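Long-range contact in Beta2-bungarotoxin (Bungarus multicinctus, PDB 1BUN), which is a presynaptic neurotoxin that pairs a phospholipase A2 subunit with the Kunitz-type subunit described here, which probably directs the enzyme to nerve terminals: residues D6-D12 against C40-N45. Residues are numbered along the deposited sequence; the frame is centred on the assembly and turned at random.
Sequences DCDKPPD and CNGNGN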
# COMPACT_ATOMS: atom_id res chain seq x y z
N ASP B 6 -5.65 -16.75 -5.36
CA ASP B 6 -5.38 -18.19 -5.32
C ASP B 6 -5.16 -18.79 -3.94
O ASP B 6 -4.97 -19.99 -3.79
CB ASP B 6 -4.21 -18.52 -6.24
CG ASP B 6 -4.50 -18.15 -7.70
OD1 ASP B 6 -5.63 -18.45 -8.17
OD2 ASP B 6 -3.61 -17.58 -8.39
N CYS B 7 -5.28 -17.96 -2.91
CA CYS B 7 -5.06 -18.37 -1.53
C CYS B 7 -5.74 -19.63 -1.02
O CYS B 7 -5.33 -20.19 0.01
CB CYS B 7 -5.37 -17.19 -0.59
SG CYS B 7 -4.21 -15.82 -0.82
N ASP B 8 -6.77 -20.09 -1.71
CA ASP B 8 -7.47 -21.29 -1.25
C ASP B 8 -7.39 -22.46 -2.22
O ASP B 8 -8.15 -23.42 -2.11
CB ASP B 8 -8.93 -20.94 -0.93
CG ASP B 8 -9.05 -19.96 0.21
OD1 ASP B 8 -8.60 -20.29 1.33
OD2 ASP B 8 -9.57 -18.85 -0.01
N LYS B 9 -6.49 -22.40 -3.19
CA LYS B 9 -6.33 -23.48 -4.15
C LYS B 9 -5.25 -24.39 -3.59
O LYS B 9 -4.48 -23.97 -2.72
CB LYS B 9 -5.92 -22.91 -5.49
CG LYS B 9 -7.02 -22.09 -6.12
CD LYS B 9 -6.56 -21.45 -7.37
CE LYS B 9 -7.75 -20.90 -8.14
NZ LYS B 9 -7.30 -20.17 -9.36
N PRO B 10 -5.18 -25.66 -4.05
CA PRO B 10 -4.12 -26.47 -3.47
C PRO B 10 -2.77 -26.04 -4.06
O PRO B 10 -2.71 -25.57 -5.19
CB PRO B 10 -4.55 -27.89 -3.83
CG PRO B 10 -5.20 -27.72 -5.14
CD PRO B 10 -6.02 -26.46 -4.96
N PRO B 11 -1.70 -26.08 -3.25
CA PRO B 11 -0.35 -25.71 -3.65
C PRO B 11 0.14 -26.62 -4.77
O PRO B 11 -0.01 -27.84 -4.68
CB PRO B 11 0.45 -25.91 -2.36
CG PRO B 11 -0.24 -27.05 -1.71
CD PRO B 11 -1.67 -26.60 -1.86
N ASP B 12 0.76 -26.04 -5.79
CA ASP B 12 1.25 -26.82 -6.92
C ASP B 12 2.61 -27.47 -6.60
O ASP B 12 3.67 -26.83 -6.68
CB ASP B 12 1.28 -25.91 -8.17
CG ASP B 12 1.84 -26.59 -9.39
OD1 ASP B 12 2.35 -27.72 -9.29
OD2 ASP B 12 1.78 -25.99 -10.48
N CYS B 40 6.41 -24.96 -11.01
CA CYS B 40 5.50 -25.14 -12.15
C CYS B 40 4.45 -24.04 -12.25
O CYS B 40 3.71 -23.97 -13.24
CB CYS B 40 4.79 -26.47 -12.04
SG CYS B 40 5.97 -27.85 -12.03
N ASN B 41 4.35 -23.23 -11.20
CA ASN B 41 3.42 -22.11 -11.13
C ASN B 41 2.00 -22.35 -11.67
O ASN B 41 1.45 -21.51 -12.39
CB ASN B 41 4.03 -20.90 -11.83
CG ASN B 41 3.36 -19.63 -11.43
OD1 ASN B 41 3.19 -19.37 -10.25
ND2 ASN B 41 2.96 -18.83 -12.41
N GLY B 42 1.41 -23.50 -11.32
CA GLY B 42 0.07 -23.82 -11.78
C GLY B 42 -0.93 -22.87 -11.16
O GLY B 42 -2.09 -22.83 -11.58
N ASN B 43 -0.49 -22.14 -10.14
CA ASN B 43 -1.32 -21.17 -9.44
C ASN B 43 -0.34 -20.41 -8.58
O ASN B 43 0.74 -20.93 -8.31
CB ASN B 43 -2.43 -21.83 -8.61
CG ASN B 43 -1.93 -22.53 -7.34
OD1 ASN B 43 -0.91 -22.18 -6.76
ND2 ASN B 43 -2.71 -23.50 -6.88
N GLY B 44 -0.75 -19.25 -8.07
CA GLY B 44 0.15 -18.44 -7.27
C GLY B 44 0.13 -18.61 -5.77
O GLY B 44 0.60 -17.72 -5.06
N ASN B 45 -0.41 -19.71 -5.26
CA ASN B 45 -0.46 -19.96 -3.82
C ASN B 45 0.88 -20.58 -3.47
O ASN B 45 1.03 -21.81 -3.42
CB ASN B 45 -1.61 -20.91 -3.45
CG ASN B 45 -1.84 -21.00 -1.94
OD1 ASN B 45 -1.09 -20.42 -1.16
ND2 ASN B 45 -2.85 -21.74 -1.53
O HOH W 1 1.10 -23.18 -5.82
O HOH W 2 5.21 -26.72 -8.64
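C40 touches D12 first: its CB lies 3.4 Å from D12 OD2, while its sulphur turns off to the disulfide with C16. At G42 the same carboxylate oxygen, D12 OD2, takes the backbone N at 2.7 Å through its anti lone pair, a short but bent bond; with CG anti to the backbone N (chi1 177°) the D12 side chain reaches across to this loop. D12 OD1 accepts from K14 N, so both oxygens are held and the carboxylate is fixed in its rotation.

N43 works in two directions. N43 ND2 bonds P10 O at 2.7 Å; that oxygen lies close to the plane of the N43 amide, whereas ND2 stands 28° out of the plane of the P10 carbonyl. ND2 also brushes K9 CB. N43 OD1 turns back to N45 N, 2.9 Å away, which sits above the plane of the N43 side-chain carbonyl and not on a lone pair; this closes an Asx turn around G44. Within this turn G44 N gives D6 OD2 a weak bond of 3.3 Å, while K9 NZ meets D6 OD1 at 2.7 Å in a salt bridge.

N45 is the buried end of the contact. Its chi1 of -171° carries the amide toward segment 6-12, where ND2 bonds K9 O at 3.0 Å; its CB rests on D6 O, and OD1 accepts from Y25 N of strand 20-26. Water 1 bridges D12 N and N45 O. One asparagine thus ties the N-terminal loop to the central hairpin, an arrangement characteristic of the small, disulfide-rich Kunitz/BPTI fold.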